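Local coordinates for Non-reducing end alpha-L-arabinofuranosidase BoGH43B (Bacteroides ovatus, PDB 5JOZ), which removes terminal non-reducing alpha-L-arabinofuranose residues from xyloglucan side branches, converting S units to X units as the polysaccharide is degraded, at residues V376-P380 / L402-R406; R327-F333 / N355-I361. All blocks are in the same frame, centred on the assembly; numbering follows the deposited sequence.

How the interactions relate
Both contacts belong to the C-terminal concanavalin A-like domain, a sandwich of two antiparallel beta-sheets. Interaction 2 comes first in the chain and closes before interaction 1 opens. It packs the loop leading into strand 334-335 of one sheet on the approach to and start of strand 359-364 of the other, and interaction 1 sets the end of strand 370-377 against strand 397-406. Strands 359-364 and 397-406 share one sheet, 334-335 and 370-377 the other. The contact centres lie about 20 Å apart, with nearest atoms about 9 Å apart. Interaction 2 also borders the catalytic domain, whereas interaction 1 lies farther out, its centre about 31 Å from the chain's centre, against about 18 Å.

Interaction 1. Residues V376-P380 / L402-R406; sequences VNFIP and LITER
Val376, Phe378 and Pro380 meet Ile403, Thr404 and Glu405 between the two sheets of the concanavalin A-like beta-sandwich. Strand 370-377 belongs to one sheet and strand 397-406 to the other; the chain running on from the first brings Phe378 and Pro380 against the second, and the touching parts run only 17° apart. No hydrogen bond crosses; the contact is made by side chains against side chains and backbone.

The apolar contacts centre on Ile403, whose branched chain serves three partners. With chi1 at -61°, CG1 is anti to the carbonyl carbon and carries CD1 to within 3.7 Å of Val376 CG1, the two chains sliding past each other in opposite directions. CG2 is anti to the backbone N and lies 4.2 Å from Pro380 CD. The edge of the Phe378 ring comes up to the branch point, with CD2 4.0 Å from Ile403 CB and CB in the ring plane. A flat aromatic suits this place because its rim can slip in beside the strand, while Pro380 N lies over one face, toward its rim.

Contacts with the backbone come next. Phe378 CE2 touches Ile403 O at 3.4 Å, near the ring plane, where the weakly positive ring hydrogens meet the oxygen. Pro380, having no N-H to bury, presses its ring on the strand instead, CG resting 3.4 Å from Thr404 C. Thr404 points the other way, its OG1 bonded to Glu385 O.

Among the polar groups, Glu405 OE2 stands 3.5 Å from Pro380 O, a meeting of two acceptors rather than a bond, and the carboxylate also lies beside the proline ring. Arg406, turned away from Pro380, donates from NH1 to Glu383 O and, at 2.8 Å, to Glu405 O, the latter bond coming from 43° above the carbonyl plane while Thr404 CG2 lies over one guanidinium face.

Interaction 2. Residues R327-F333 / N355-I361; sequences RNPAHSF and NDSPSFI
Arg327 and Ser357 bring their CA atoms to 5.3 Å, and farther along the backbones Phe333 and Ser359 approach to 6.1 Å between their CA atoms, as the loop before strand 334-335 passes the inverse gamma turn centred on Ser359. In the concanavalin A-like sandwich, on the side that borders the catalytic domain, the contact packs this loop, which leads into one sheet, on the approach to and start of strand 359-364 of the other.

Arg327 carries one end. Its chain, extended from CG to NE, runs beside the backbone of Asn355 and Asp356, and NH1 donates to Asp356 O at 2.7 Å, in the carbonyl plane but with a bent N-H...O angle of 145°. One guanidinium face is covered by Asn355, whose CA sits over its centre; the amide is stacked on the guanidinium, the planes 14° apart. NH2 makes a salt bridge with Asp395 and NE bonds to Cys68 O, within the family 43 range, so a long, many-handed donor suits this junction. A leucine in its place would probably leave Asp356 O and Cys68 O without these donors and Asp395 without its charged mate.

In the middle, Ser357 is small enough to bring CB to 3.3 Å from Asn328 O; its OG, held by Ile326 O, lies against Pro329 CA.

Phe333 fills the other end. With CG between its backbone N and carbonyl carbon (chi1 77°), the ring is laid against the turn, and Ser359 CA makes a CH-pi contact over its face, 3.6 Å from the centroid. A small serine permits this close approach, its OG against Phe333 CB and bonded to Lys346 O. Ile361 CG1 and Ser357 OG lie more loosely at the ring edge.

A water in the plane of the Phe333 ring completes the bridge, accepting from Ala330 N at 2.8 Å and donating to Ser357 O at 3.1 Å.

Interaction 1. Residues V376-P380 / L402-R406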
ATOM      1  N   VAL A 376      21.201  12.864 -10.962  1.00 25.14           N
ATOM      2  CA  VAL A 376      21.848  11.573 -11.139  1.00 27.26           C
ATOM      3  C   VAL A 376      23.129  11.694 -11.974  1.00 27.80           C
ATOM      4  O   VAL A 376      23.200  12.460 -12.946  1.00 26.05           O
ATOM      5  CB  VAL A 376      20.871  10.538 -11.753  1.00 29.28           C
ATOM      6  CG1 VAL A 376      20.354  10.990 -13.108  1.00 32.84           C
ATOM      7  CG2 VAL A 376      21.503   9.149 -11.846  1.00 28.93           C
ATOM      8  N   ASN A 377      24.138  10.945 -11.554  1.00 24.73           N
ATOM      9  CA  ASN A 377      25.375  10.777 -12.293  1.00 27.14           C
ATOM     10  C   ASN A 377      25.353   9.359 -12.864  1.00 25.13           C
ATOM     11  O   ASN A 377      25.349   8.385 -12.102  1.00 26.00           O
ATOM     12  CB  ASN A 377      26.588  10.983 -11.364  1.00 29.22           C
ATOM     13  CG  ASN A 377      27.920  11.026 -12.121  1.00 31.70           C
ATOM     14  OD1 ASN A 377      27.990  11.452 -13.268  1.00 33.68           O
ATOM     15  ND2 ASN A 377      28.977  10.578 -11.471  1.00 32.82           N
ATOM     16  N   PHE A 378      25.316   9.232 -14.190  1.00 25.45           N
ATOM     17  CA  PHE A 378      25.322   7.910 -14.823  1.00 24.74           C
ATOM     18  C   PHE A 378      25.950   7.926 -16.202  1.00 22.23           C
ATOM     19  O   PHE A 378      25.419   8.548 -17.119  1.00 19.41           O
ATOM     20  CB  PHE A 378      23.904   7.314 -14.910  1.00 24.27           C
ATOM     21  CG  PHE A 378      23.875   5.933 -15.517  1.00 24.22           C
ATOM     22  CD1 PHE A 378      24.587   4.889 -14.931  1.00 24.89           C
ATOM     23  CD2 PHE A 378      23.160   5.673 -16.686  1.00 24.03           C
ATOM     24  CE1 PHE A 378      24.583   3.614 -15.496  1.00 25.66           C
ATOM     25  CE2 PHE A 378      23.151   4.402 -17.252  1.00 21.60           C
ATOM     26  CZ  PHE A 378      23.856   3.375 -16.656  1.00 22.60           C
ATOM     27  N   ILE A 379      27.071   7.217 -16.340  1.00 25.97           N
ATOM     28  CA  ILE A 379      27.751   7.056 -17.622  1.00 29.68           C
ATOM     29  C   ILE A 379      27.480   5.644 -18.137  1.00 31.52           C
ATOM     30  O   ILE A 379      28.030   4.681 -17.598  1.00 33.55           O
ATOM     31  CB  ILE A 379      29.283   7.267 -17.491  1.00 30.61           C
ATOM     32  CG1 ILE A 379      29.598   8.637 -16.876  1.00 32.79           C
ATOM     33  CG2 ILE A 379      29.967   7.091 -18.847  1.00 30.85           C
ATOM     34  CD1 ILE A 379      29.074   9.834 -17.659  1.00 35.44           C
ATOM     35  N   PRO A 380      26.611   5.505 -19.161  1.00 33.07           N
ATOM     36  CA  PRO A 380      26.437   4.189 -19.779  1.00 32.84           C
ATOM     37  C   PRO A 380      27.536   3.935 -20.801  1.00 32.27           C
ATOM     38  O   PRO A 380      27.928   4.858 -21.502  1.00 30.43           O
ATOM     39  CB  PRO A 380      25.078   4.301 -20.464  1.00 33.33           C
ATOM     40  CG  PRO A 380      24.938   5.744 -20.796  1.00 34.50           C
ATOM     41  CD  PRO A 380      25.719   6.514 -19.762  1.00 35.84           C
ATOM     42  N   LEU A 402      14.943   7.445 -18.655  1.00 29.69           N
ATOM     43  CA  LEU A 402      16.283   6.880 -18.452  1.00 31.36           C
ATOM     44  C   LEU A 402      17.388   7.558 -19.243  1.00 31.67           C
ATOM     45  O   LEU A 402      17.151   8.113 -20.312  1.00 34.29           O
ATOM     46  CB  LEU A 402      16.280   5.399 -18.818  1.00 34.15           C
ATOM     47  CG  LEU A 402      15.168   4.550 -18.194  1.00 38.41           C
ATOM     48  CD1 LEU A 402      15.210   3.126 -18.729  1.00 33.81           C
ATOM     49  CD2 LEU A 402      15.249   4.554 -16.675  1.00 38.24           C
ATOM     50  N   ILE A 403      18.597   7.489 -18.682  1.00 28.23           N
ATOM     51  CA  ILE A 403      19.831   7.838 -19.350  1.00 22.14           C
ATOM     52  C   ILE A 403      20.411   6.545 -19.883  1.00 23.49           C
ATOM     53  O   ILE A 403      20.544   5.572 -19.128  1.00 19.50           O
ATOM     54  CB  ILE A 403      20.868   8.443 -18.382  1.00 24.42           C
ATOM     55  CG1 ILE A 403      20.326   9.721 -17.757  1.00 24.14           C
ATOM     56  CG2 ILE A 403      22.201   8.711 -19.106  1.00 23.07           C
ATOM     57  CD1 ILE A 403      21.144  10.214 -16.593  1.00 25.96           C
ATOM     58  N   THR A 404      20.774   6.555 -21.168  1.00 23.85           N
ATOM     59  CA  THR A 404      21.357   5.391 -21.860  1.00 25.56           C
ATOM     60  C   THR A 404      22.288   5.874 -22.994  1.00 27.05           C
ATOM     61  O   THR A 404      22.570   7.081 -23.097  1.00 28.96           O
ATOM     62  CB  THR A 404      20.242   4.458 -22.402  1.00 26.66           C
ATOM     63  OG1 THR A 404      20.816   3.278 -22.978  1.00 30.55           O
ATOM     64  CG2 THR A 404      19.389   5.153 -23.438  1.00 26.06           C
ATOM     65  N   GLU A 405      22.760   4.944 -23.828  1.00 28.51           N
ATOM     66  CA  GLU A 405      23.644   5.251 -24.955  1.00 28.66           C
ATOM     67  C   GLU A 405      22.950   4.791 -26.235  1.00 28.20           C
ATOM     68  O   GLU A 405      22.492   3.657 -26.322  1.00 25.83           O
ATOM     69  CB  GLU A 405      25.003   4.556 -24.781  1.00 35.11           C
ATOM     70  CG  GLU A 405      26.134   5.080 -25.676  1.00 39.37           C
ATOM     71  CD  GLU A 405      26.818   6.348 -25.154  1.00 50.20           C
ATOM     72  OE1 GLU A 405      27.684   6.887 -25.875  1.00 47.97           O
ATOM     73  OE2 GLU A 405      26.513   6.818 -24.029  1.00 58.81           O
ATOM     74  N   ARG A 406      22.853   5.684 -27.211  1.00 28.93           N
ATOM     75  CA  ARG A 406      22.247   5.377 -28.493  1.00 29.65           C
ATOM     76  C   ARG A 406      23.159   5.885 -29.583  1.00 28.67           C
ATOM     77  O   ARG A 406      23.459   7.070 -29.632  1.00 27.30           O
ATOM     78  CB  ARG A 406      20.870   6.044 -28.611  1.00 31.37           C
ATOM     79  CG  ARG A 406      19.772   5.404 -27.769  1.00 32.41           C
ATOM     80  CD  ARG A 406      19.362   4.031 -28.307  1.00 32.61           C
ATOM     81  NE  ARG A 406      18.418   3.317 -27.441  1.00 33.78           N
ATOM     82  CZ  ARG A 406      18.730   2.580 -26.372  1.00 30.41           C
ATOM     83  NH1 ARG A 406      19.982   2.444 -25.953  1.00 33.79           N
ATOM     84  NH2 ARG A 406      17.765   1.972 -25.702  1.00 30.51           N
TER

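Interaction 2. Residues R327-F333 / N355-I361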
ATOM      1  N   ARG A 327       9.959  -7.029  -4.520  1.00 25.68           N
ATOM      2  CA  ARG A 327      10.323  -8.357  -3.962  1.00 23.47           C
ATOM      3  C   ARG A 327      11.523  -8.247  -3.021  1.00 28.51           C
ATOM      4  O   ARG A 327      11.694  -7.192  -2.423  1.00 32.63           O
ATOM      5  CB  ARG A 327      10.506  -9.375  -5.081  1.00 24.00           C
ATOM      6  CG  ARG A 327       9.304  -9.399  -6.013  1.00 25.65           C
ATOM      7  CD  ARG A 327       9.305 -10.591  -6.956  1.00 26.78           C
ATOM      8  NE  ARG A 327       8.220 -10.465  -7.926  1.00 30.06           N
ATOM      9  CZ  ARG A 327       8.222  -9.629  -8.966  1.00 32.29           C
ATOM     10  NH1 ARG A 327       9.284  -8.867  -9.234  1.00 34.32           N
ATOM     11  NH2 ARG A 327       7.161  -9.569  -9.771  1.00 32.44           N
ATOM     12  N   ASN A 328      12.340  -9.294  -2.869  1.00 27.61           N
ATOM     13  CA  ASN A 328      13.445  -9.288  -1.897  1.00 27.85           C
ATOM     14  C   ASN A 328      14.761  -8.701  -2.462  1.00 32.51           C
ATOM     15  O   ASN A 328      15.442  -9.354  -3.254  1.00 33.78           O
ATOM     16  CB  ASN A 328      13.676 -10.700  -1.380  1.00 29.83           C
ATOM     17  CG  ASN A 328      12.447 -11.260  -0.682  1.00 31.85           C
ATOM     18  OD1 ASN A 328      11.773 -12.162  -1.190  1.00 32.55           O
ATOM     19  ND2 ASN A 328      12.129 -10.698   0.474  1.00 32.44           N
ATOM     20  N   PRO A 329      15.123  -7.464  -2.056  1.00 30.37           N
ATOM     21  CA  PRO A 329      16.294  -6.833  -2.642  1.00 32.92           C
ATOM     22  C   PRO A 329      17.625  -7.378  -2.109  1.00 32.62           C
ATOM     23  O   PRO A 329      17.804  -7.505  -0.903  1.00 28.03           O
ATOM     24  CB  PRO A 329      16.118  -5.358  -2.240  1.00 32.08           C
ATOM     25  CG  PRO A 329      15.436  -5.436  -0.926  1.00 30.95           C
ATOM     26  CD  PRO A 329      14.452  -6.558  -1.102  1.00 30.67           C
ATOM     27  N   ALA A 330      18.553  -7.691  -3.011  1.00 31.74           N
ATOM     28  CA  ALA A 330      19.932  -7.977  -2.598  1.00 35.27           C
ATOM     29  C   ALA A 330      20.622  -6.642  -2.307  1.00 32.78           C
ATOM     30  O   ALA A 330      20.672  -5.766  -3.176  1.00 27.72           O
ATOM     31  CB  ALA A 330      20.674  -8.747  -3.676  1.00 34.12           C
ATOM     32  N   HIS A 331      21.152  -6.483  -1.093  1.00 33.01           N
ATOM     33  CA  HIS A 331      21.785  -5.226  -0.697  1.00 35.63           C
ATOM     34  C   HIS A 331      22.992  -4.902  -1.591  1.00 37.30           C
ATOM     35  O   HIS A 331      23.426  -3.757  -1.621  1.00 39.86           O
ATOM     36  CB  HIS A 331      22.212  -5.241   0.786  1.00 39.72           C
ATOM     37  CG  HIS A 331      22.262  -3.879   1.431  1.00 38.75           C
ATOM     38  ND1 HIS A 331      22.714  -2.750   0.779  1.00 39.21           N
ATOM     39  CD2 HIS A 331      21.929  -3.479   2.682  1.00 36.91           C
ATOM     40  CE1 HIS A 331      22.645  -1.712   1.596  1.00 38.57           C
ATOM     41  NE2 HIS A 331      22.170  -2.127   2.755  1.00 40.92           N
ATOM     42  N   SER A 332      23.530  -5.896  -2.304  1.00 32.11           N
ATOM     43  CA  SER A 332      24.591  -5.656  -3.277  1.00 36.45           C
ATOM     44  C   SER A 332      24.257  -4.636  -4.398  1.00 32.22           C
ATOM     45  O   SER A 332      25.183  -4.096  -5.000  1.00 32.23           O
ATOM     46  CB  SER A 332      25.079  -6.981  -3.903  1.00 32.78           C
ATOM     47  OG  SER A 332      24.017  -7.702  -4.504  1.00 32.49           O
ATOM     48  N   PHE A 333      22.982  -4.383  -4.707  1.00 30.02           N
ATOM     49  CA  PHE A 333      22.681  -3.387  -5.768  1.00 30.91           C
ATOM     50  C   PHE A 333      22.544  -1.923  -5.313  1.00 26.74           C
ATOM     51  O   PHE A 333      22.468  -1.044  -6.169  1.00 26.28           O
ATOM     52  CB  PHE A 333      21.543  -3.826  -6.718  1.00 27.58           C
ATOM     53  CG  PHE A 333      20.136  -3.697  -6.162  1.00 31.06           C
ATOM     54  CD1 PHE A 333      19.548  -2.451  -5.936  1.00 28.98           C
ATOM     55  CD2 PHE A 333      19.356  -4.837  -5.957  1.00 30.26           C
ATOM     56  CE1 PHE A 333      18.253  -2.352  -5.456  1.00 30.87           C
ATOM     57  CE2 PHE A 333      18.054  -4.735  -5.488  1.00 28.82           C
ATOM     58  CZ  PHE A 333      17.502  -3.496  -5.239  1.00 28.89           C
ATOM     59  N   ASN A 355      10.304 -12.285 -12.247  1.00 51.63           N
ATOM     60  CA  ASN A 355       9.766 -12.160 -10.899  1.00 49.52           C
ATOM     61  C   ASN A 355      10.870 -12.376  -9.841  1.00 46.61           C
ATOM     62  O   ASN A 355      10.848 -13.341  -9.080  1.00 45.49           O
ATOM     63  CB  ASN A 355       8.604 -13.155 -10.696  1.00 51.58           C
ATOM     64  CG  ASN A 355       7.365 -12.808 -11.512  1.00 45.42           C
ATOM     65  OD1 ASN A 355       7.338 -11.831 -12.264  1.00 49.55           O
ATOM     66  ND2 ASN A 355       6.321 -13.614 -11.355  1.00 39.08           N
ATOM     67  N   ASP A 356      11.862 -11.494  -9.825  1.00 53.04           N
ATOM     68  CA  ASP A 356      12.699 -11.312  -8.629  1.00 51.92           C
ATOM     69  C   ASP A 356      12.888  -9.805  -8.424  1.00 35.88           C
ATOM     70  O   ASP A 356      11.926  -9.073  -8.628  1.00 35.07           O
ATOM     71  CB  ASP A 356      13.986 -12.171  -8.647  1.00 55.53           C
ATOM     72  CG  ASP A 356      14.886 -11.878  -9.813  1.00 56.45           C
ATOM     73  OD1 ASP A 356      14.402 -11.326 -10.831  1.00 61.26           O
ATOM     74  OD2 ASP A 356      16.083 -12.225  -9.699  1.00 52.36           O
ATOM     75  N   SER A 357      14.065  -9.335  -8.011  1.00 30.97           N
ATOM     76  CA  SER A 357      14.210  -7.960  -7.538  1.00 26.32           C
ATOM     77  C   SER A 357      15.151  -7.132  -8.414  1.00 27.43           C
ATOM     78  O   SER A 357      16.380  -7.203  -8.250  1.00 22.34           O
ATOM     79  CB  SER A 357      14.686  -7.957  -6.091  1.00 27.26           C
ATOM     80  OG  SER A 357      14.599  -6.662  -5.534  1.00 27.98           O
ATOM     81  N   PRO A 358      14.578  -6.320  -9.335  1.00 25.74           N
ATOM     82  CA  PRO A 358      15.390  -5.377 -10.093  1.00 24.58           C
ATOM     83  C   PRO A 358      15.905  -4.232  -9.219  1.00 25.55           C
ATOM     84  O   PRO A 358      15.319  -3.943  -8.179  1.00 23.78           O
ATOM     85  CB  PRO A 358      14.424  -4.849 -11.156  1.00 26.71           C
ATOM     86  CG  PRO A 358      13.065  -5.070 -10.613  1.00 26.22           C
ATOM     87  CD  PRO A 358      13.134  -6.133  -9.574  1.00 25.39           C
ATOM     88  N   SER A 359      16.993  -3.594  -9.639  1.00 25.14           N
ATOM     89  CA  SER A 359      17.541  -2.441  -8.926  1.00 25.40           C
ATOM     90  C   SER A 359      16.604  -1.208  -9.063  1.00 25.68           C
ATOM     91  O   SER A 359      16.830  -0.291  -9.860  1.00 23.81           O
ATOM     92  CB  SER A 359      18.962  -2.137  -9.415  1.00 25.65           C
ATOM     93  OG  SER A 359      19.760  -3.318  -9.421  1.00 27.47           O
ATOM     94  N   PHE A 360      15.546  -1.232  -8.267  1.00 24.02           N
ATOM     95  CA  PHE A 360      14.498  -0.223  -8.269  1.00 27.24           C
ATOM     96  C   PHE A 360      14.267   0.167  -6.821  1.00 25.74           C
ATOM     97  O   PHE A 360      14.208  -0.705  -5.952  1.00 28.25           O
ATOM     98  CB  PHE A 360      13.206  -0.800  -8.869  1.00 27.60           C
ATOM     99  CG  PHE A 360      12.000   0.101  -8.723  1.00 27.21           C
ATOM    100  CD1 PHE A 360      11.230   0.085  -7.558  1.00 27.57           C
ATOM    101  CD2 PHE A 360      11.617   0.937  -9.758  1.00 28.21           C
ATOM    102  CE1 PHE A 360      10.127   0.898  -7.428  1.00 26.42           C
ATOM    103  CE2 PHE A 360      10.511   1.757  -9.637  1.00 25.96           C
ATOM    104  CZ  PHE A 360       9.766   1.738  -8.470  1.00 29.22           C
ATOM    105  N   ILE A 361      14.165   1.466  -6.571  1.00 24.88           N
ATOM    106  CA  ILE A 361      13.829   1.999  -5.253  1.00 24.19           C
ATOM    107  C   ILE A 361      12.855   3.148  -5.480  1.00 25.79           C
ATOM    108  O   ILE A 361      13.190   4.155  -6.121  1.00 20.56           O
ATOM    109  CB  ILE A 361      15.071   2.488  -4.476  1.00 27.42           C
ATOM    110  CG1 ILE A 361      16.133   1.367  -4.425  1.00 30.27           C
ATOM    111  CG2 ILE A 361      14.685   2.936  -3.058  1.00 24.86           C
ATOM    112  CD1 ILE A 361      17.335   1.625  -3.533  1.00 32.96           C
TER
HETATM  113  O   HOH W   1      18.128  -7.883  -5.787  1.00 35.04           O